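Local coordinates for Lmo0135 protein (Listeria monocytogenes EGD-e, PDB 5ISU) that probably serves as the extracellular substrate-binding component of an ABC transporter, with peptides the likely cargo as in its solute-binding family, at residues S303-E308 and D407-L412; A431-G436 and E450-T455; P33-D38 and E163-S168. All coordinates share one frame; numbering follows the deposited sequence.

Interaction 1: residues S303-E308 and D407-L412; sequences SSFLTE and DAYKSL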
# COMPACT_ATOMS: atom_id res chain seq x y z
N SER A 303 6.78 15.98 1.70
CA SER A 303 6.67 17.03 2.71
C SER A 303 6.08 16.40 3.98
O SER A 303 6.79 16.18 4.98
CB SER A 303 5.83 18.20 2.17
OG SER A 303 4.59 17.75 1.63
N SER A 304 4.80 16.08 3.92
CA SER A 304 4.12 15.42 5.02
C SER A 304 4.51 13.95 5.13
O SER A 304 4.95 13.35 4.15
CB SER A 304 2.63 15.48 4.81
OG SER A 304 1.98 14.73 5.81
N PHE A 305 4.30 13.36 6.32
CA PHE A 305 4.56 11.92 6.51
C PHE A 305 3.43 11.09 5.85
O PHE A 305 3.58 9.89 5.62
CB PHE A 305 4.74 11.56 8.00
CG PHE A 305 3.47 11.52 8.78
CD1 PHE A 305 2.69 10.38 8.77
CD2 PHE A 305 3.06 12.61 9.52
CE1 PHE A 305 1.50 10.32 9.49
CE2 PHE A 305 1.87 12.56 10.25
CZ PHE A 305 1.09 11.41 10.23
N LEU A 306 2.33 11.75 5.53
CA LEU A 306 1.22 11.15 4.83
C LEU A 306 1.40 11.32 3.32
O LEU A 306 1.92 12.35 2.89
CB LEU A 306 -0.04 11.93 5.16
CG LEU A 306 -0.53 12.03 6.59
CD1 LEU A 306 -1.80 12.84 6.56
CD2 LEU A 306 -0.80 10.64 7.13
N THR A 307 0.93 10.35 2.54
CA THR A 307 0.92 10.45 1.07
C THR A 307 -0.28 11.29 0.64
O THR A 307 -1.19 11.53 1.44
CB THR A 307 0.89 9.06 0.39
OG1 THR A 307 -0.12 8.23 1.00
CG2 THR A 307 2.26 8.39 0.52
N GLU A 308 -0.28 11.74 -0.62
CA GLU A 308 -1.33 12.66 -1.13
C GLU A 308 -2.75 12.13 -1.20
O GLU A 308 -3.69 12.92 -1.22
CB GLU A 308 -0.95 13.18 -2.51
CG GLU A 308 0.33 14.01 -2.51
CD GLU A 308 0.58 14.71 -3.85
OE1 GLU A 308 -0.18 14.50 -4.84
OE2 GLU A 308 1.55 15.50 -3.90
N ASP A 407 -5.75 7.35 10.06
CA ASP A 407 -5.76 6.49 11.28
C ASP A 407 -4.91 5.22 11.09
O ASP A 407 -4.33 4.72 12.04
CB ASP A 407 -7.17 6.09 11.65
CG ASP A 407 -7.24 5.31 12.96
OD1 ASP A 407 -6.87 5.86 14.02
OD2 ASP A 407 -7.70 4.15 12.94
N ALA A 408 -4.81 4.72 9.86
CA ALA A 408 -4.01 3.52 9.61
C ALA A 408 -2.51 3.73 9.89
O ALA A 408 -1.78 2.77 10.13
CB ALA A 408 -4.23 3.01 8.17
N TYR A 409 -2.07 4.99 9.90
CA TYR A 409 -0.66 5.32 10.14
C TYR A 409 -0.25 5.23 11.60
O TYR A 409 0.94 5.33 11.90
CB TYR A 409 -0.34 6.72 9.63
CG TYR A 409 -0.42 6.95 8.13
CD1 TYR A 409 -1.63 6.95 7.45
CD2 TYR A 409 0.71 7.28 7.41
CE1 TYR A 409 -1.70 7.22 6.09
CE2 TYR A 409 0.66 7.54 6.05
CZ TYR A 409 -0.55 7.52 5.40
OH TYR A 409 -0.57 7.80 4.04
N LYS A 410 -1.21 5.06 12.51
CA LYS A 410 -0.90 4.96 13.96
C LYS A 410 0.18 3.95 14.33
O LYS A 410 1.00 4.23 15.21
CB LYS A 410 -2.14 4.54 14.75
CG LYS A 410 -3.19 5.61 14.93
CD LYS A 410 -4.32 5.17 15.87
CE LYS A 410 -5.01 3.89 15.40
NZ LYS A 410 -6.32 3.74 16.07
N SER A 411 0.14 2.78 13.69
CA SER A 411 1.07 1.67 13.96
C SER A 411 2.54 1.99 13.61
O SER A 411 3.45 1.20 13.90
CB SER A 411 0.59 0.41 13.22
OG SER A 411 0.52 0.63 11.81
N LEU A 412 2.76 3.14 12.98
CA LEU A 412 4.10 3.61 12.62
C LEU A 412 4.56 4.76 13.51
O LEU A 412 5.73 5.15 13.46
CB LEU A 412 4.12 4.11 11.17
CG LEU A 412 3.86 3.10 10.06
CD1 LEU A 412 3.15 3.75 8.89
CD2 LEU A 412 5.16 2.44 9.63
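The CD2 methyl of Leu306 sits almost squarely over the middle of the Tyr409 ring, 3.4 Å from CD2 to the ring centroid and only 6° off the normal, a well-centred CH-pi contact. Phe305 approaches the same face of Tyr409 further back, near the CB end. Its ring edge is turned toward that face in an offset edge-to-face pair, with centroids 5.8 Å apart and planes at 76°, and Phe305 CE1 comes to 3.8 Å from Tyr409 CD2. The first torsion of Phe305 (chi1 76°) puts CG between its own backbone N and carbonyl carbon, and one face of the Phe305 ring lies against Leu306 CG, which sits toward its rim. At the far end of the tyrosine, the backbone N of Thr307 gives Tyr409 OH a long, weak but nearly straight hydrogen bond (N to OH 3.3 Å). Thr310 also hydrogen-bonds this hydroxyl, while Thr307 OG1 is paired with Asn309. Just upstream, Ser304 OG accepts from Leu306 N (3.0 Å) in an ST turn that shapes the backbone presenting Leu306. Trp433 of helix 427-438 and Ile452 of helix 442-458 extend the cluster around Tyr409 and Phe305. The contact thus joins two loops that leave strands 299-301 and 395-400 of one mixed sheet, within the periplasmic-binding-protein fold of solute-binding family 5.

Interaction 2: residues A431-G436 and E450-T455; sequences ALWEKG and EKIQNT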
# COMPACT_ATOMS: atom_id res chain seq x y z
N ALA A 431 -2.20 11.05 22.22
CA ALA A 431 -3.57 11.45 22.61
C ALA A 431 -4.30 12.05 21.41
O ALA A 431 -5.51 11.84 21.26
CB ALA A 431 -3.55 12.45 23.78
N LEU A 432 -3.57 12.78 20.56
CA LEU A 432 -4.13 13.33 19.32
C LEU A 432 -4.52 12.20 18.35
O LEU A 432 -5.60 12.24 17.76
CB LEU A 432 -3.15 14.29 18.63
CG LEU A 432 -3.06 15.72 19.19
CD1 LEU A 432 -1.85 16.45 18.61
CD2 LEU A 432 -4.35 16.50 18.92
N TRP A 433 -3.64 11.21 18.19
CA TRP A 433 -3.95 10.06 17.33
C TRP A 433 -5.27 9.45 17.75
O TRP A 433 -6.16 9.30 16.93
CB TRP A 433 -2.87 8.98 17.37
CG TRP A 433 -1.60 9.24 16.55
CD1 TRP A 433 -0.34 9.52 17.03
CD2 TRP A 433 -1.46 9.19 15.12
NE1 TRP A 433 0.54 9.64 16.00
CE2 TRP A 433 -0.11 9.45 14.82
CE3 TRP A 433 -2.35 8.94 14.07
CZ2 TRP A 433 0.37 9.49 13.49
CZ3 TRP A 433 -1.87 8.98 12.76
CH2 TRP A 433 -0.52 9.25 12.49
N GLU A 434 -5.40 9.14 19.05
CA GLU A 434 -6.65 8.54 19.56
C GLU A 434 -7.86 9.46 19.44
O GLU A 434 -8.95 9.00 19.13
CB GLU A 434 -6.48 8.01 20.98
CG GLU A 434 -5.57 6.78 21.02
CD GLU A 434 -5.71 5.97 22.30
OE1 GLU A 434 -6.16 6.52 23.34
OE2 GLU A 434 -5.37 4.76 22.27
N LYS A 435 -7.64 10.75 19.65
CA LYS A 435 -8.70 11.74 19.51
C LYS A 435 -9.19 11.79 18.05
O LYS A 435 -10.38 11.89 17.80
CB LYS A 435 -8.18 13.11 19.96
CG LYS A 435 -9.19 14.25 20.03
CD LYS A 435 -8.46 15.54 20.42
CE LYS A 435 -9.31 16.80 20.28
NZ LYS A 435 -10.43 16.86 21.25
N GLY A 436 -8.27 11.69 17.09
CA GLY A 436 -8.63 11.74 15.68
C GLY A 436 -9.48 10.57 15.25
O GLY A 436 -10.37 10.70 14.41
N GLU A 450 -3.82 17.74 11.02
CA GLU A 450 -2.87 18.81 10.64
C GLU A 450 -1.85 19.00 11.75
O GLU A 450 -0.64 19.11 11.47
CB GLU A 450 -3.57 20.11 10.28
CG GLU A 450 -4.24 20.01 8.92
CD GLU A 450 -4.93 21.29 8.47
OE1 GLU A 450 -5.21 22.17 9.32
OE2 GLU A 450 -5.19 21.41 7.26
N LYS A 451 -2.30 18.98 13.01
CA LYS A 451 -1.37 19.13 14.12
C LYS A 451 -0.42 17.96 14.17
O LYS A 451 0.75 18.14 14.44
CB LYS A 451 -2.05 19.32 15.49
CG LYS A 451 -2.62 20.72 15.69
CD LYS A 451 -2.62 21.16 17.16
CE LYS A 451 -3.62 20.42 18.04
NZ LYS A 451 -5.03 20.82 17.76
N ILE A 452 -0.93 16.76 13.91
CA ILE A 452 -0.11 15.53 13.91
C ILE A 452 0.99 15.64 12.85
O ILE A 452 2.17 15.41 13.15
CB ILE A 452 -0.98 14.27 13.73
CG1 ILE A 452 -1.89 14.10 14.96
CG2 ILE A 452 -0.10 13.03 13.55
CD1 ILE A 452 -2.90 12.98 14.85
N GLN A 453 0.61 16.07 11.64
CA GLN A 453 1.57 16.26 10.55
C GLN A 453 2.58 17.33 10.94
O GLN A 453 3.78 17.17 10.72
CB GLN A 453 0.87 16.62 9.21
CG GLN A 453 0.00 15.50 8.63
CD GLN A 453 -0.76 15.93 7.39
OE1 GLN A 453 -0.22 15.94 6.27
NE2 GLN A 453 -2.02 16.26 7.57
N ASN A 454 2.09 18.41 11.53
CA ASN A 454 2.97 19.47 12.01
C ASN A 454 3.92 19.03 13.12
O ASN A 454 5.10 19.36 13.08
CB ASN A 454 2.17 20.72 12.40
CG ASN A 454 1.82 21.57 11.19
OD1 ASN A 454 0.66 21.74 10.83
ND2 ASN A 454 2.85 22.03 10.51
N THR A 455 3.43 18.24 14.09
CA THR A 455 4.31 17.80 15.19
C THR A 455 5.40 16.86 14.68
O THR A 455 6.57 17.02 15.04
CB THR A 455 3.53 17.12 16.32
OG1 THR A 455 2.47 17.98 16.76
CG2 THR A 455 4.46 16.81 17.50
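Lys451 O is gripped twice from Thr455, by the backbone N of that residue at 2.7 Å and by its OG1 at 2.9 Å. The hydroxyl donates from well above the carbonyl plane, 42° out of it, binding the side chain of Thr455 back onto its own helix. The side chain of Lys451, meanwhile, faces helix 427-438. Its chain bends in the outer half, and the methylene CE is laid across Leu432 at about a right angle, 4.1 Å from CD2, at the solvent-facing margin of the interface. The centre belongs to Ile452, which fits between two consecutive residues of the other helix. Its CG1 stands anti to the carbonyl carbon (chi1 -66°) and packs on Leu432 CB at 3.9 Å. From there CD1 continues to the backbone joining Leu432 and Trp433, 3.9 Å from Trp433 N. The other branch, CG2, lies over a face of the indole, nearer the rim than the middle, 3.6 Å from Trp433 CZ2; it makes a CH-pi contact with the six-membered ring, its centroid 3.9 Å away. Helices 427-438 and 442-458 form an antiparallel helical hairpin, the short segments having axes 10.2 Å apart at 154°. Lys410 packs on the opposite face of the indole, with Tyr409 beside it, so the ring is held between Ile452 and residues of the 407-412 loop. Gln453, turned away from this interface, hydrogen-bonds Ser304 and Tyr312, while Arg445 NE of helix 442-458 hydrogen-bonds Gly436 O across the hairpin. Between 431-436 and 450-455 themselves the side chains meet through carbon alone, so dispersion and burial of apolar surface, with one methyl of Ile452 against the indole face, probably dominate the attraction between these two segments.

Interaction 3: residues P33-D38 and E163-S168; sequences PNYASD and ENIEKS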
# COMPACT_ATOMS: atom_id res chain seq x y z
N PRO A 33 -9.32 -12.82 0.08
CA PRO A 33 -9.24 -11.44 0.59
C PRO A 33 -9.21 -11.26 2.09
O PRO A 33 -8.87 -10.18 2.57
CB PRO A 33 -10.49 -10.78 0.00
CG PRO A 33 -11.41 -11.88 -0.29
CD PRO A 33 -10.55 -13.04 -0.70
N ASN A 34 -9.60 -12.29 2.84
CA ASN A 34 -9.50 -12.21 4.31
C ASN A 34 -8.03 -12.29 4.77
O ASN A 34 -7.74 -11.95 5.90
CB ASN A 34 -10.30 -13.35 4.99
CG ASN A 34 -11.81 -13.12 4.98
OD1 ASN A 34 -12.31 -12.23 4.31
ND2 ASN A 34 -12.53 -13.93 5.73
N TYR A 35 -7.13 -12.73 3.89
CA TYR A 35 -5.71 -12.89 4.26
C TYR A 35 -4.71 -12.24 3.30
O TYR A 35 -3.59 -11.95 3.71
CB TYR A 35 -5.40 -14.39 4.41
CG TYR A 35 -6.35 -15.08 5.37
CD1 TYR A 35 -6.14 -15.04 6.74
CD2 TYR A 35 -7.50 -15.72 4.90
CE1 TYR A 35 -7.03 -15.63 7.62
CE2 TYR A 35 -8.39 -16.32 5.76
CZ TYR A 35 -8.16 -16.26 7.12
OH TYR A 35 -9.05 -16.86 7.98
N ALA A 36 -5.10 -12.00 2.05
CA ALA A 36 -4.15 -11.45 1.07
C ALA A 36 -3.47 -10.16 1.51
O ALA A 36 -4.14 -9.21 1.87
CB ALA A 36 -4.83 -11.24 -0.28
N SER A 37 -2.13 -10.15 1.51
CA SER A 37 -1.36 -8.95 1.88
C SER A 37 -0.12 -8.67 1.00
O SER A 37 0.33 -7.54 0.94
CB SER A 37 -0.96 -8.99 3.37
OG SER A 37 -0.19 -10.13 3.66
N ASP A 38 0.43 -9.68 0.31
CA ASP A 38 1.61 -9.45 -0.55
C ASP A 38 1.19 -8.93 -1.95
O ASP A 38 0.04 -9.05 -2.35
CB ASP A 38 2.46 -10.72 -0.68
CG ASP A 38 1.72 -11.83 -1.41
OD1 ASP A 38 0.65 -12.26 -0.90
OD2 ASP A 38 2.20 -12.28 -2.49
N GLU A 163 -13.35 -24.75 9.39
CA GLU A 163 -12.68 -24.35 10.63
C GLU A 163 -11.45 -23.47 10.43
O GLU A 163 -11.23 -22.56 11.23
CB GLU A 163 -12.27 -25.56 11.46
CG GLU A 163 -13.43 -26.44 11.92
CD GLU A 163 -13.10 -27.18 13.20
OE1 GLU A 163 -12.60 -26.50 14.12
OE2 GLU A 163 -13.36 -28.41 13.31
N ASN A 164 -10.63 -23.77 9.43
CA ASN A 164 -9.45 -22.96 9.12
C ASN A 164 -9.51 -22.52 7.66
O ASN A 164 -9.13 -23.26 6.74
CB ASN A 164 -8.14 -23.71 9.43
CG ASN A 164 -6.91 -22.82 9.30
OD1 ASN A 164 -6.88 -21.88 8.50
ND2 ASN A 164 -5.88 -23.12 10.09
N ILE A 165 -9.96 -21.29 7.46
CA ILE A 165 -10.16 -20.75 6.14
C ILE A 165 -8.84 -20.52 5.41
O ILE A 165 -8.75 -20.84 4.22
CB ILE A 165 -10.99 -19.45 6.17
CG1 ILE A 165 -12.38 -19.74 6.76
CG2 ILE A 165 -11.16 -18.88 4.76
CD1 ILE A 165 -13.24 -18.52 6.98
N GLU A 166 -7.83 -20.01 6.10
CA GLU A 166 -6.54 -19.72 5.46
C GLU A 166 -5.86 -20.97 4.85
O GLU A 166 -5.20 -20.86 3.82
CB GLU A 166 -5.59 -19.00 6.45
CG GLU A 166 -4.30 -18.46 5.81
CD GLU A 166 -3.38 -17.74 6.80
OE1 GLU A 166 -3.29 -18.17 7.98
OE2 GLU A 166 -2.69 -16.77 6.39
N LYS A 167 -6.02 -22.14 5.47
CA LYS A 167 -5.38 -23.38 4.99
C LYS A 167 -6.28 -24.26 4.12
O LYS A 167 -5.79 -25.20 3.50
CB LYS A 167 -4.82 -24.21 6.17
CG LYS A 167 -3.45 -23.76 6.70
CD LYS A 167 -3.42 -22.27 7.05
CE LYS A 167 -2.11 -21.83 7.68
NZ LYS A 167 -1.90 -22.43 9.03
N SER A 168 -7.58 -23.97 4.07
CA SER A 168 -8.54 -24.76 3.28
C SER A 168 -8.13 -24.96 1.82
O SER A 168 -7.73 -24.02 1.14
CB SER A 168 -9.92 -24.10 3.32
OG SER A 168 -10.87 -24.79 2.52
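Glu166 is brought over one face of Tyr35 by the torsions of both residues: Tyr35 CG is placed beside its backbone N (chi1 -54°), while Glu166 holds CG opposite its own N (chi1 -171°) and runs out straight to the carboxylate. The glutamate chain crosses the tyrosine ring obliquely. Its segment is shaped by an Asx motif, in which Asn164 OD1 accepts from Lys167 N at 3.2 Å and holds residues 165-167 in a short helical turn. On this turn Ile165 and Glu166 both look toward the loop that precedes helix 39-48. Glu166 CB stands over the centre of the Tyr35 ring, 3.7 Å from CB to the centroid, in a CH-pi contact. Farther out, the carboxylate stacks above the CD1 side of the ring, its plane turned 23° from that of the tyrosine. Because carbon occupies the ring centre, the attraction is probably due mainly to the aliphatic part of the glutamate. The backbone of the turn closes in as well, Glu166 N coming to 3.7 Å from Tyr35 CE2. Ile165 is met at the ring edge rather than the face, crossing the tyrosine at about a right angle. Gln108 ties both sides from outside, its O hydrogen-bonded to Tyr35 OH and its OE1 to Ile165 N, so the buried phenol has a polar partner. At the ring edge, Ile165 CG2 is 3.9 Å from Tyr35 CE2, and Ile165 CB approaches Tyr35 OH to 3.7 Å.

From the N terminus, interaction 3 comes first, closing a loop with 124 residues between its segments and joining the loop before helix 39-48 to the loop before strand 180-186. Interaction 1 follows with 98 intervening residues, bringing together loops that leave two strands of the large mixed sheet. Interaction 2 closes last, across the 13 residues of a helical hairpin. The three are in series; none nests in or crosses another. Interactions 1 and 2, with centres about 11 Å apart, form one continuous body: Ser304 OG lies 2.5 Å from Gln453 OE1, probably hydrogen-bonded, and Phe305 CZ packs 3.5 Å from Trp433 CH2. Interaction 3 stands apart, its centre about 27 Å from that of interaction 1.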